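Local atomic coordinates of CpuTA1 (PDB entry 5K3W), a protein that binds pyridoxal-5'-phosphate and belongs to the class IV aminotransferase family of fold-type IV enzymes. Residues Ser211-Ala217 and Ala263-Val269; Leu147-Thr153 and Pro277-Asp283; Asp202-Leu206 and Arg254-Leu260; Phe242-Tyr248 and Leu292-Leu296. All coordinates share one frame; numbering follows the deposited sequence.

Interaction 1: residues Ser211-Ala217 and Ala263-Val269. With PLP (pyridoxal-5'-phosphate), chain C.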
loop_
_atom_site.group_PDB
_atom_site.type_symbol
_atom_site.label_atom_id
_atom_site.label_comp_id
_atom_site.label_asym_id
_atom_site.label_seq_id
_atom_site.Cartn_x
_atom_site.Cartn_y
_atom_site.Cartn_z
ATOM N N SER A 211 0.482 12.249 9.601
ATOM C CA SER A 211 0.945 13.314 10.480
ATOM C C SER A 211 1.488 12.708 11.761
ATOM O O SER A 211 1.298 11.526 12.043
ATOM C CB SER A 211 -0.190 14.276 10.816
ATOM O OG SER A 211 -1.166 13.568 11.560
ATOM N N ASN A 212 2.149 13.544 12.546
ATOM C CA ASN A 212 2.578 13.178 13.882
ATOM C C ASN A 212 1.792 13.966 14.916
ATOM O O ASN A 212 1.224 15.021 14.625
ATOM C CB ASN A 212 4.076 13.409 14.064
ATOM C CG ASN A 212 4.897 12.499 13.190
ATOM O OD1 ASN A 212 5.335 12.889 12.113
ATOM N ND2 ASN A 212 5.088 11.261 13.640
ATOM N N VAL A 213 1.780 13.425 16.135
ATOM C CA VAL A 213 0.960 13.906 17.237
ATOM C C VAL A 213 1.841 14.668 18.214
ATOM O O VAL A 213 2.873 14.150 18.654
ATOM C CB VAL A 213 0.264 12.734 17.947
ATOM C CG1 VAL A 213 -0.716 13.245 18.981
ATOM C CG2 VAL A 213 -0.419 11.869 16.938
ATOM N N ILE A 214 1.416 15.876 18.584
ATOM C CA ILE A 214 2.094 16.697 19.584
ATOM C C ILE A 214 1.189 16.830 20.802
ATOM O O ILE A 214 0.008 17.184 20.677
ATOM C CB ILE A 214 2.465 18.086 19.036
ATOM C CG1 ILE A 214 3.291 17.958 17.752
ATOM C CG2 ILE A 214 3.265 18.851 20.081
ATOM C CD1 ILE A 214 4.588 17.255 17.967
ATOM N N VAL A 215 1.741 16.556 21.978
ATOM C CA VAL A 215 0.983 16.540 23.223
ATOM C C VAL A 215 1.561 17.581 24.171
ATOM O O VAL A 215 2.763 17.560 24.471
ATOM C CB VAL A 215 1.000 15.149 23.883
ATOM C CG1 VAL A 215 0.345 15.218 25.242
ATOM C CG2 VAL A 215 0.297 14.130 23.005
ATOM N N LEU A 216 0.707 18.485 24.644
ATOM C CA LEU A 216 1.064 19.394 25.726
ATOM C C LEU A 216 0.403 18.923 27.017
ATOM O O LEU A 216 -0.827 18.779 27.073
ATOM C CB LEU A 216 0.645 20.822 25.406
ATOM C CG LEU A 216 0.720 21.741 26.630
ATOM C CD1 LEU A 216 2.139 21.787 27.184
ATOM C CD2 LEU A 216 0.205 23.144 26.294
ATOM N N ALA A 217 1.219 18.672 28.047
ATOM C CA ALA A 217 0.701 18.323 29.373
ATOM C C ALA A 217 1.710 18.728 30.440
ATOM O O ALA A 217 2.877 18.318 30.388
ATOM C CB ALA A 217 0.378 16.831 29.480
ATOM N N ALA A 263 -4.331 15.054 28.121
ATOM C CA ALA A 263 -3.463 16.130 27.672
ATOM C C ALA A 263 -4.178 17.475 27.744
ATOM O O ALA A 263 -5.407 17.557 27.664
ATOM C CB ALA A 263 -2.990 15.867 26.245
ATOM N N GLU A 264 -3.396 18.542 27.897
ATOM C CA GLU A 264 -3.997 19.870 27.938
ATOM C C GLU A 264 -4.306 20.389 26.543
ATOM O O GLU A 264 -5.315 21.070 26.346
ATOM C CB GLU A 264 -3.081 20.845 28.671
ATOM C CG GLU A 264 -3.241 20.788 30.170
ATOM C CD GLU A 264 -1.934 20.977 30.897
ATOM O OE1 GLU A 264 -1.117 21.818 30.454
ATOM O OE2 GLU A 264 -1.723 20.265 31.906
ATOM N N ALA A 265 -3.442 20.102 25.571
ATOM C CA ALA A 265 -3.705 20.461 24.183
ATOM C C ALA A 265 -3.038 19.429 23.291
ATOM O O ALA A 265 -2.104 18.740 23.709
ATOM C CB ALA A 265 -3.209 21.873 23.845
ATOM N N LEU A 266 -3.541 19.323 22.057
ATOM C CA LEU A 266 -3.035 18.376 21.072
ATOM C C LEU A 266 -2.949 19.040 19.707
ATOM O O LEU A 266 -3.800 19.857 19.345
ATOM C CB LEU A 266 -3.932 17.143 20.949
ATOM C CG LEU A 266 -4.185 16.331 22.206
ATOM C CD1 LEU A 266 -5.272 15.321 21.922
ATOM C CD2 LEU A 266 -2.913 15.626 22.637
ATOM N N TRP A 267 -1.928 18.644 18.938
ATOM C CA TRP A 267 -1.806 19.008 17.531
ATOM C C TRP A 267 -1.454 17.780 16.703
ATOM O O TRP A 267 -0.746 16.881 17.164
ATOM C CB TRP A 267 -0.717 20.077 17.278
ATOM C CG TRP A 267 -0.901 21.365 18.005
ATOM C CD1 TRP A 267 -1.423 22.523 17.504
ATOM C CD2 TRP A 267 -0.541 21.640 19.364
ATOM N NE1 TRP A 267 -1.405 23.501 18.466
ATOM C CE2 TRP A 267 -0.866 22.986 19.617
ATOM C CE3 TRP A 267 0.041 20.881 20.387
ATOM C CZ2 TRP A 267 -0.648 23.589 20.861
ATOM C CZ3 TRP A 267 0.269 21.478 21.613
ATOM C CH2 TRP A 267 -0.080 22.818 21.843
ATOM N N LEU A 268 -1.953 17.761 15.470
ATOM C CA LEU A 268 -1.402 16.942 14.397
ATOM C C LEU A 268 -0.530 17.831 13.518
ATOM O O LEU A 268 -0.967 18.907 13.096
ATOM C CB LEU A 268 -2.510 16.315 13.552
ATOM C CG LEU A 268 -3.372 15.258 14.224
ATOM C CD1 LEU A 268 -4.187 14.529 13.179
ATOM C CD2 LEU A 268 -2.508 14.299 15.024
ATOM N N VAL A 269 0.688 17.390 13.232
ATOM C CA VAL A 269 1.618 18.192 12.437
ATOM C C VAL A 269 2.123 17.373 11.252
ATOM O O VAL A 269 2.320 16.158 11.356
ATOM C CB VAL A 269 2.793 18.709 13.299
ATOM C CG1 VAL A 269 2.265 19.506 14.477
ATOM C CG2 VAL A 269 3.683 17.545 13.775
HETATM N N1 PLP C . 3.091 10.100 9.670
HETATM C C2 PLP C . 2.876 9.649 8.400
HETATM C C2A PLP C . 2.318 8.259 8.161
HETATM C C3 PLP C . 3.186 10.465 7.330
HETATM O O3 PLP C . 2.964 9.961 6.040
HETATM C C4 PLP C . 3.711 11.716 7.548
HETATM C C4A PLP C . 4.045 12.667 6.430
HETATM C C5 PLP C . 3.921 12.171 8.814
HETATM C C6 PLP C . 3.611 11.344 9.881
HETATM C C5A PLP C . 4.480 13.573 9.037
HETATM O O4P PLP C . 5.736 13.767 8.414
HETATM P P PLP C . 6.175 15.213 7.905
HETATM O O1P PLP C . 6.010 16.238 9.005
HETATM O O2P PLP C . 5.375 15.633 6.696
HETATM O O3P PLP C . 7.635 15.187 7.531
#
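Trp267 and Ile214 face each other as a hydrogen-bonded antiparallel pair. Ile214 N donates to Trp267 O (2.8 Å) and Trp267 N to Ile214 O (3.0 Å). Trp267 CB lies beside Ile214 CB. Its CG stands anti to the carbonyl carbon (chi1 -59°), which sets the ring beside Ile214. Ring atom CE3 meets Ile214 CG2 at 3.8 Å. Next along the six-membered ring, CZ3 (3.9 Å) and CH2 both approach Leu216 CB, which lies at the edge of the indole, near its plane. On the five-membered ring, NE1 is hydrogen-bonded to Thr293 OG1. At the end of the strands far from the cofactor, Glu264 and Ala265 both face Leu216 in a classic beta bulge. Leu216 O accepts from Glu264 N (2.7 Å) and Ala265 N. At Asn212 the strand comes up to the cofactor: Asn212 OD1 lies 3.2 Å from C6 of pyridoxal-5'-phosphate, while its ND2 bonds to Leu231 O. Helix 234-245 packs on Ile214 and Val269. Strand 195-199 touches Val213 and Leu268 on the other face of the sheet.

Interaction 2: residues Leu147-Thr153 and Pro277-Asp283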
loop_
_atom_site.group_PDB
_atom_site.type_symbol
_atom_site.label_atom_id
_atom_site.label_comp_id
_atom_site.label_asym_id
_atom_site.label_seq_id
_atom_site.Cartn_x
_atom_site.Cartn_y
_atom_site.Cartn_z
ATOM N N LEU A 147 -6.850 26.164 12.074
ATOM C CA LEU A 147 -7.535 26.738 13.225
ATOM C C LEU A 147 -8.194 25.699 14.123
ATOM O O LEU A 147 -8.521 26.020 15.273
ATOM C CB LEU A 147 -8.602 27.743 12.775
ATOM C CG LEU A 147 -8.167 28.917 11.886
ATOM C CD1 LEU A 147 -9.339 29.841 11.613
ATOM C CD2 LEU A 147 -7.006 29.678 12.489
ATOM N N GLY A 148 -8.399 24.476 13.634
ATOM C CA GLY A 148 -8.998 23.425 14.437
ATOM C C GLY A 148 -9.527 22.246 13.644
ATOM O O GLY A 148 -10.097 22.431 12.565
ATOM N N ILE A 149 -9.331 21.028 14.169
ATOM C CA ILE A 149 -9.852 19.796 13.589
ATOM C C ILE A 149 -10.400 18.923 14.710
ATOM O O ILE A 149 -9.911 18.959 15.843
ATOM C CB ILE A 149 -8.778 18.995 12.810
ATOM C CG1 ILE A 149 -7.519 18.817 13.661
ATOM C CG2 ILE A 149 -8.451 19.626 11.471
ATOM C CD1 ILE A 149 -6.483 17.900 13.026
ATOM N N ARG A 150 -11.421 18.129 14.386
ATOM C CA ARG A 150 -11.894 17.062 15.256
ATOM C C ARG A 150 -11.220 15.742 14.884
ATOM O O ARG A 150 -11.107 15.396 13.703
ATOM C CB ARG A 150 -13.413 16.912 15.145
ATOM C CG ARG A 150 -14.194 18.183 15.436
ATOM C CD ARG A 150 -15.710 17.978 15.278
ATOM N NE ARG A 150 -16.263 16.936 16.146
ATOM C CZ ARG A 150 -16.612 17.114 17.419
ATOM N NH1 ARG A 150 -16.463 18.290 18.006
ATOM N NH2 ARG A 150 -17.099 16.104 18.119
ATOM N N VAL A 151 -10.792 14.993 15.895
ATOM C CA VAL A 151 -10.028 13.777 15.663
ATOM C C VAL A 151 -10.636 12.616 16.449
ATOM O O VAL A 151 -11.282 12.803 17.482
ATOM C CB VAL A 151 -8.534 13.994 16.029
ATOM C CG1 VAL A 151 -7.701 12.754 15.706
ATOM C CG2 VAL A 151 -7.985 15.212 15.289
ATOM N N VAL A 152 -10.413 11.403 15.957
ATOM C CA VAL A 152 -10.850 10.194 16.641
ATOM C C VAL A 152 -9.666 9.248 16.735
ATOM O O VAL A 152 -8.754 9.290 15.906
ATOM C CB VAL A 152 -12.041 9.519 15.923
ATOM C CG1 VAL A 152 -13.231 10.445 15.906
ATOM C CG2 VAL A 152 -11.670 9.149 14.496
ATOM N N THR A 153 -9.669 8.402 17.756
ATOM C CA THR A 153 -8.648 7.367 17.863
ATOM C C THR A 153 -9.130 6.082 17.195
ATOM O O THR A 153 -10.306 5.709 17.298
ATOM C CB THR A 153 -8.264 7.103 19.324
ATOM O OG1 THR A 153 -9.436 6.929 20.118
ATOM C CG2 THR A 153 -7.477 8.260 19.875
ATOM N N PRO A 277 -4.464 22.274 15.200
ATOM C CA PRO A 277 -4.837 22.036 16.602
ATOM C C PRO A 277 -6.125 21.231 16.712
ATOM O O PRO A 277 -7.057 21.388 15.918
ATOM C CB PRO A 277 -5.009 23.454 17.163
ATOM C CG PRO A 277 -5.462 24.268 15.986
ATOM C CD PRO A 277 -4.829 23.631 14.748
ATOM N N ILE A 278 -6.172 20.369 17.718
ATOM C CA ILE A 278 -7.280 19.431 17.891
ATOM C C ILE A 278 -8.308 20.030 18.846
ATOM O O ILE A 278 -8.001 20.314 20.008
ATOM C CB ILE A 278 -6.783 18.069 18.405
ATOM C CG1 ILE A 278 -5.839 17.422 17.375
ATOM C CG2 ILE A 278 -7.976 17.174 18.714
ATOM C CD1 ILE A 278 -5.224 16.103 17.797
ATOM N N THR A 279 -9.529 20.216 18.354
ATOM C CA THR A 279 -10.626 20.728 19.165
ATOM C C THR A 279 -11.375 19.624 19.894
ATOM O O THR A 279 -11.949 19.869 20.961
ATOM C CB THR A 279 -11.627 21.498 18.294
ATOM O OG1 THR A 279 -12.149 20.622 17.283
ATOM C CG2 THR A 279 -10.970 22.673 17.628
ATOM N N ALA A 280 -11.405 18.420 19.334
ATOM C CA ALA A 280 -12.085 17.304 19.970
ATOM C C ALA A 280 -11.365 16.013 19.601
ATOM O O ALA A 280 -10.908 15.836 18.467
ATOM C CB ALA A 280 -13.569 17.247 19.565
ATOM N N LEU A 281 -11.250 15.122 20.571
ATOM C CA LEU A 281 -10.684 13.801 20.345
ATOM C C LEU A 281 -11.715 12.802 20.847
ATOM O O LEU A 281 -11.999 12.751 22.048
ATOM C CB LEU A 281 -9.345 13.633 21.059
ATOM C CG LEU A 281 -8.671 12.281 20.815
ATOM C CD1 LEU A 281 -8.347 12.144 19.334
ATOM C CD2 LEU A 281 -7.415 12.074 21.694
ATOM N N ASP A 282 -12.296 12.039 19.929
ATOM C CA ASP A 282 -13.367 11.114 20.271
ATOM C C ASP A 282 -14.477 11.833 21.032
ATOM O O ASP A 282 -15.012 11.334 22.023
ATOM C CB ASP A 282 -12.826 9.936 21.073
ATOM C CG ASP A 282 -11.899 9.058 20.261
ATOM O OD1 ASP A 282 -12.116 8.920 19.030
ATOM O OD2 ASP A 282 -10.956 8.500 20.861
ATOM N N ASP A 283 -14.813 13.033 20.578
ATOM C CA ASP A 283 -15.915 13.827 21.115
ATOM C C ASP A 283 -15.671 14.374 22.523
ATOM O O ASP A 283 -16.541 15.083 23.047
ATOM C CB ASP A 283 -17.231 13.041 21.110
ATOM C CG ASP A 283 -17.687 12.693 19.703
ATOM O OD1 ASP A 283 -17.697 13.602 18.838
ATOM O OD2 ASP A 283 -18.017 11.508 19.460
HETATM O O HOH W 1 -13.743 13.878 17.735
#
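Val151 packs against two residues of 277-283, and this is the tight part of the contact. Its CG2 meets Ile278 CG1 at 3.7 Å, with the two side chains at about a right angle. Its CG1 touches Leu281 CD1, also at 3.7 Å. With CG1 anti to the backbone N (chi1 -176°), the two methyls part, one for each neighbour. Ile197 touches all three residues. The backbones run parallel here. Ile149 pairs with Ile278: Ile149 N donates to Pro277 O (2.9 Å), and Ile149 O accepts from Thr279 N (2.8 Å). Further on, Val151 N donates to Ala280 O (2.7 Å), and Val151 O accepts from Asp282 N (2.8 Å).

The far end is also well bonded. Asp282 OD1 accepts from Thr153 N at 2.8 Å, on the syn side, tilted 27° from the carboxylate plane. Asp282 OD2 is in a salt bridge with Arg261.

The outer side is polar and looser. Arg150 bends at chi3, and its guanidinium lies with one face over Ala280 CB. Its NH2 forms a salt bridge with Asp283 OD1 (2.7 Å). The hydrogen bond in that pair is weak and bent. A water bridges Val151 O and Asp283 N.

The chain turns a corner at Thr279. Strand 274-278 belongs to one sheet and strand 280-281 to another. Strand 149-155 bonds to both, and so joins two sheets of the class IV aminotransferase fold.

Interaction 3: residues Asp202-Leu206 and Arg254-Leu260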
loop_
_atom_site.group_PDB
_atom_site.type_symbol
_atom_site.label_atom_id
_atom_site.label_comp_id
_atom_site.label_asym_id
_atom_site.label_seq_id
_atom_site.Cartn_x
_atom_site.Cartn_y
_atom_site.Cartn_z
ATOM N N ASP A 202 -1.403 -2.604 21.899
ATOM C CA ASP A 202 -1.102 -2.592 23.324
ATOM C C ASP A 202 -1.383 -1.243 23.963
ATOM O O ASP A 202 -0.993 -1.026 25.116
ATOM C CB ASP A 202 0.354 -3.012 23.581
ATOM C CG ASP A 202 1.319 -2.559 22.481
ATOM O OD1 ASP A 202 0.934 -1.761 21.597
ATOM O OD2 ASP A 202 2.481 -3.007 22.506
ATOM N N GLY A 203 -2.036 -0.336 23.236
ATOM C CA GLY A 203 -2.590 0.869 23.818
ATOM C C GLY A 203 -1.718 2.106 23.791
ATOM O O GLY A 203 -1.938 3.006 24.609
ATOM N N TYR A 204 -0.759 2.207 22.873
ATOM C CA TYR A 204 0.116 3.374 22.800
ATOM C C TYR A 204 -0.270 4.283 21.640
ATOM O O TYR A 204 -0.449 3.820 20.508
ATOM C CB TYR A 204 1.579 2.962 22.668
ATOM C CG TYR A 204 2.122 2.351 23.931
ATOM C CD1 TYR A 204 2.462 3.147 25.023
ATOM C CD2 TYR A 204 2.281 0.978 24.045
ATOM C CE1 TYR A 204 2.949 2.584 26.192
ATOM C CE2 TYR A 204 2.779 0.409 25.200
ATOM C CZ TYR A 204 3.108 1.212 26.268
ATOM O OH TYR A 204 3.597 0.629 27.413
ATOM N N ALA A 205 -0.395 5.575 21.936
ATOM C CA ALA A 205 -0.573 6.574 20.896
ATOM C C ALA A 205 0.580 6.482 19.913
ATOM O O ALA A 205 1.744 6.428 20.317
ATOM C CB ALA A 205 -0.646 7.975 21.511
ATOM N N LEU A 206 0.254 6.440 18.619
ATOM C CA LEU A 206 1.273 6.281 17.588
ATOM C C LEU A 206 1.446 7.543 16.755
ATOM O O LEU A 206 2.378 8.316 16.976
ATOM C CB LEU A 206 0.935 5.104 16.675
ATOM C CG LEU A 206 0.984 3.701 17.290
ATOM C CD1 LEU A 206 0.619 2.674 16.235
ATOM C CD2 LEU A 206 2.362 3.382 17.896
ATOM N N ARG A 254 7.029 6.964 25.132
ATOM C CA ARG A 254 5.797 6.226 24.927
ATOM C C ARG A 254 4.664 6.929 25.648
ATOM O O ARG A 254 4.779 7.265 26.829
ATOM C CB ARG A 254 5.927 4.799 25.428
ATOM C CG ARG A 254 7.016 4.069 24.733
ATOM C CD ARG A 254 6.875 2.563 24.831
ATOM N NE ARG A 254 8.100 1.990 24.302
ATOM C CZ ARG A 254 9.259 2.019 24.951
ATOM N NH1 ARG A 254 9.319 2.572 26.161
ATOM N NH2 ARG A 254 10.346 1.490 24.397
ATOM N N ILE A 255 3.574 7.145 24.930
ATOM C CA ILE A 255 2.416 7.859 25.426
ATOM C C ILE A 255 1.231 6.914 25.293
ATOM O O ILE A 255 0.758 6.647 24.181
ATOM C CB ILE A 255 2.197 9.159 24.645
ATOM C CG1 ILE A 255 3.483 9.996 24.699
ATOM C CG2 ILE A 255 0.975 9.916 25.157
ATOM C CD1 ILE A 255 3.433 11.283 23.899
ATOM N N SER A 256 0.768 6.376 26.409
ATOM C CA SER A 256 -0.412 5.523 26.358
ATOM C C SER A 256 -1.618 6.324 25.875
ATOM O O SER A 256 -1.696 7.543 26.058
ATOM C CB SER A 256 -0.699 4.927 27.736
ATOM O OG SER A 256 -1.307 5.895 28.577
ATOM N N ALA A 257 -2.567 5.628 25.244
ATOM C CA ALA A 257 -3.812 6.285 24.850
ATOM C C ALA A 257 -4.482 6.978 26.031
ATOM O O ALA A 257 -5.158 7.995 25.852
ATOM C CB ALA A 257 -4.771 5.272 24.220
ATOM N N ASP A 258 -4.293 6.459 27.246
ATOM C CA ASP A 258 -4.860 7.111 28.423
ATOM C C ASP A 258 -4.233 8.481 28.654
ATOM O O ASP A 258 -4.945 9.475 28.840
ATOM C CB ASP A 258 -4.680 6.223 29.648
ATOM C CG ASP A 258 -5.878 6.273 30.571
ATOM O OD1 ASP A 258 -6.962 6.684 30.097
ATOM O OD2 ASP A 258 -5.745 5.902 31.762
ATOM N N GLU A 259 -2.897 8.551 28.654
ATOM C CA GLU A 259 -2.229 9.839 28.798
ATOM C C GLU A 259 -2.697 10.825 27.733
ATOM O O GLU A 259 -2.864 12.019 28.005
ATOM C CB GLU A 259 -0.712 9.655 28.735
ATOM C CG GLU A 259 0.051 10.966 28.854
ATOM C CD GLU A 259 1.565 10.787 28.876
ATOM O OE1 GLU A 259 2.279 11.740 28.489
ATOM O OE2 GLU A 259 2.041 9.701 29.275
ATOM N N LEU A 260 -2.935 10.338 26.518
ATOM C CA LEU A 260 -3.386 11.204 25.430
ATOM C C LEU A 260 -4.697 11.921 25.770
ATOM O O LEU A 260 -4.878 13.097 25.429
ATOM C CB LEU A 260 -3.534 10.356 24.173
ATOM C CG LEU A 260 -3.696 10.932 22.782
ATOM C CD1 LEU A 260 -2.383 11.516 22.326
ATOM C CD2 LEU A 260 -4.160 9.797 21.861
HETATM O O HOH W 2 3.483 6.161 22.020
#
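Tyr204 and Arg254 lie across each other at the outer side of the contact. The arginine passes over one face of the phenol ring. Its CB comes to 3.8 Å from Tyr204 CE1, and its CD stands 4.1 Å above the ring plane, toward the rim. The guanidinium is turned 65° from the ring, so the two flat groups do not stack. Arg254 is extended from CG to NE, and beyond CD the chain leads away from the ring. The tyrosine ring also meets the ring of His160.

Ser256 is the N-cap of helix 257-261. Its OG sits between the backbone N and the carbonyl carbon (chi1 77°) and accepts from Glu259 N at 3.1 Å in a nearly straight bond. Ala257 opens the helix, so its N-H is one of those that the first turn cannot satisfy. Gly203 O takes it from across the contact, with Ala257 N at 2.8 Å.

Ala205 points the other way from Tyr204, toward the helix. A second backbone bond holds it there, from Ala205 N to Ile255 O (2.7 Å). Its CB lies 4.0 Å from Leu260 CD2 and 3.3 Å from Ile255 O. Leu260 in turn touches Val213 and Val215 of strand 212-217.

Interaction 4: residues Phe242-Tyr248 and Leu292-Leu296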
loop_
_atom_site.group_PDB
_atom_site.type_symbol
_atom_site.label_atom_id
_atom_site.label_comp_id
_atom_site.label_asym_id
_atom_site.label_seq_id
_atom_site.Cartn_x
_atom_site.Cartn_y
_atom_site.Cartn_z
ATOM N N PHE A 242 10.382 25.140 17.940
ATOM C CA PHE A 242 9.573 26.283 18.341
ATOM C C PHE A 242 9.390 26.311 19.851
ATOM O O PHE A 242 9.649 27.334 20.500
ATOM C CB PHE A 242 8.226 26.241 17.620
ATOM C CG PHE A 242 7.205 27.197 18.167
ATOM C CD1 PHE A 242 7.068 28.466 17.634
ATOM C CD2 PHE A 242 6.372 26.824 19.207
ATOM C CE1 PHE A 242 6.125 29.344 18.128
ATOM C CE2 PHE A 242 5.429 27.699 19.707
ATOM C CZ PHE A 242 5.307 28.962 19.169
ATOM N N PHE A 243 8.971 25.182 20.436
ATOM C CA PHE A 243 8.630 25.165 21.858
ATOM C C PHE A 243 9.864 25.312 22.748
ATOM O O PHE A 243 9.808 25.986 23.779
ATOM C CB PHE A 243 7.854 23.891 22.201
ATOM C CG PHE A 243 6.383 23.971 21.870
ATOM C CD1 PHE A 243 5.545 24.816 22.582
ATOM C CD2 PHE A 243 5.840 23.192 20.863
ATOM C CE1 PHE A 243 4.193 24.894 22.293
ATOM C CE2 PHE A 243 4.484 23.264 20.556
ATOM C CZ PHE A 243 3.657 24.116 21.275
ATOM N N GLU A 244 10.983 24.683 22.387
ATOM C CA GLU A 244 12.202 24.890 23.164
ATOM C C GLU A 244 12.600 26.362 23.179
ATOM O O GLU A 244 12.967 26.904 24.229
ATOM C CB GLU A 244 13.332 24.032 22.609
ATOM C CG GLU A 244 13.205 22.563 22.988
ATOM C CD GLU A 244 13.937 21.647 22.024
ATOM O OE1 GLU A 244 13.448 20.523 21.781
ATOM O OE2 GLU A 244 15.000 22.053 21.502
ATOM N N GLU A 245 12.505 27.032 22.022
ATOM C CA GLU A 245 12.826 28.454 21.942
ATOM C C GLU A 245 11.996 29.280 22.912
ATOM O O GLU A 245 12.432 30.353 23.341
ATOM C CB GLU A 245 12.602 28.966 20.522
ATOM C CG GLU A 245 13.850 29.429 19.816
ATOM C CD GLU A 245 13.533 30.101 18.492
ATOM O OE1 GLU A 245 12.337 30.366 18.232
ATOM O OE2 GLU A 245 14.476 30.364 17.714
ATOM N N ARG A 246 10.793 28.820 23.250
ATOM C CA ARG A 246 9.949 29.511 24.212
ATOM C C ARG A 246 10.010 28.884 25.599
ATOM O O ARG A 246 9.095 29.090 26.402
ATOM C CB ARG A 246 8.510 29.552 23.712
ATOM C CG ARG A 246 8.233 30.670 22.744
ATOM C CD ARG A 246 7.006 30.334 21.950
ATOM N NE ARG A 246 6.502 31.442 21.142
ATOM C CZ ARG A 246 5.301 31.989 21.306
ATOM N NH1 ARG A 246 4.486 31.541 22.262
ATOM N NH2 ARG A 246 4.908 32.978 20.510
ATOM N N GLY A 247 11.051 28.103 25.890
ATOM C CA GLY A 247 11.271 27.576 27.225
ATOM C C GLY A 247 10.482 26.341 27.625
ATOM O O GLY A 247 10.561 25.932 28.792
ATOM N N TYR A 248 9.732 25.722 26.720
ATOM C CA TYR A 248 9.082 24.466 27.071
ATOM C C TYR A 248 10.091 23.323 27.050
ATOM O O TYR A 248 10.892 23.218 26.119
ATOM C CB TYR A 248 7.964 24.133 26.098
ATOM C CG TYR A 248 6.809 25.092 26.098
ATOM C CD1 TYR A 248 6.908 26.330 25.468
ATOM C CD2 TYR A 248 5.595 24.742 26.688
ATOM C CE1 TYR A 248 5.834 27.202 25.444
ATOM C CE2 TYR A 248 4.523 25.607 26.668
ATOM C CZ TYR A 248 4.646 26.832 26.048
ATOM O OH TYR A 248 3.577 27.689 26.031
ATOM N N LEU A 292 -1.219 30.927 20.460
ATOM C CA LEU A 292 -0.044 30.065 20.481
ATOM C C LEU A 292 0.038 29.220 19.212
ATOM O O LEU A 292 1.124 29.025 18.652
ATOM C CB LEU A 292 -0.084 29.183 21.725
ATOM C CG LEU A 292 0.985 28.101 21.858
ATOM C CD1 LEU A 292 2.333 28.689 22.292
ATOM C CD2 LEU A 292 0.524 26.982 22.807
ATOM N N THR A 293 -1.105 28.726 18.728
ATOM C CA THR A 293 -1.095 27.911 17.518
ATOM C C THR A 293 -0.815 28.759 16.282
ATOM O O THR A 293 -0.067 28.342 15.387
ATOM C CB THR A 293 -2.422 27.164 17.386
ATOM O OG1 THR A 293 -2.561 26.247 18.483
ATOM C CG2 THR A 293 -2.478 26.401 16.077
ATOM N N ALA A 294 -1.409 29.951 16.215
ATOM C CA ALA A 294 -1.085 30.874 15.132
ATOM C C ALA A 294 0.402 31.212 15.131
ATOM O O ALA A 294 1.017 31.335 14.067
ATOM C CB ALA A 294 -1.931 32.147 15.252
ATOM N N ASP A 295 0.998 31.366 16.314
ATOM C CA ASP A 295 2.435 31.597 16.377
ATOM C C ASP A 295 3.206 30.370 15.908
ATOM O O ASP A 295 4.236 30.492 15.234
ATOM C CB ASP A 295 2.855 31.973 17.800
ATOM C CG ASP A 295 2.348 33.345 18.226
ATOM O OD1 ASP A 295 1.733 34.045 17.386
ATOM O OD2 ASP A 295 2.589 33.735 19.395
ATOM N N LEU A 296 2.740 29.179 16.281
ATOM C CA LEU A 296 3.395 27.958 15.833
ATOM C C LEU A 296 3.404 27.880 14.313
ATOM O O LEU A 296 4.448 27.647 13.685
ATOM C CB LEU A 296 2.677 26.752 16.437
ATOM C CG LEU A 296 3.249 25.388 16.097
ATOM C CD1 LEU A 296 4.682 25.261 16.598
ATOM C CD2 LEU A 296 2.358 24.333 16.708
#
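Leu292, Phe242 and Leu296 bury the largest areas in this contact between two helices. Leu296 CD1 sits over one face of the Phe242 ring in a CH-pi contact. It is 3.8 Å from the ring centroid and 28° off the normal. Its nearest ring atoms are CG and CD2, so it is offset toward the rim near CB. Phe242 CG is anti to the backbone N (chi1 168°), which aims the ring at the other helix.

Leu292 CD1 reaches the same ring at its edge, 4.2 Å from Phe242 CE2. That methyl is shared. It also lies 3.6 Å from Arg246 NH1, 4.2 Å from Phe243 CE1 and 4.1 Å from Tyr248 OH.

Arg246 lies on the exposed side. Its NH2 donates to Asp295 OD2 (2.7 Å) in a salt bridge. The bond is bent, on the anti side and tilted out of the carboxylate plane. Phe242 CZ lies 3.4 Å above the plane of the Arg246 guanidinium, toward its rim.

The helix 234-245 ends here. Tyr248 N bonds to Phe243 O and Gly247 N to Glu244 O, with Gly247 at positive phi as the C-prime residue. This is a Schellman motif, and it turns the chain so that Tyr248 comes back toward helix 290-307.

In the fold
Interaction 1 lies at the centre of the group, and the other three touch it. Its strands 212-217 and 265-270 sit in a five-stranded sheet. The centre of interaction 2 is about 10 Å away, and it shares that sheet through strand 274-278, next to 265-270. The centre of interaction 3 is about 12 Å away; its helix 257-261 packs on the Val213 and Val215 face. The centre of interaction 4 is about 13 Å away, and it meets Trp267 from the opposite face. Interactions 3 and 4 do not touch; their nearest atoms are about 12 Å apart. Along the chain, interactions 1 and 3 are nested within the loop closed by 147-153 and 277-283, while interaction 4 crosses it. The sheet whose strand brings Asn212 to the cofactor is thus packed on both faces.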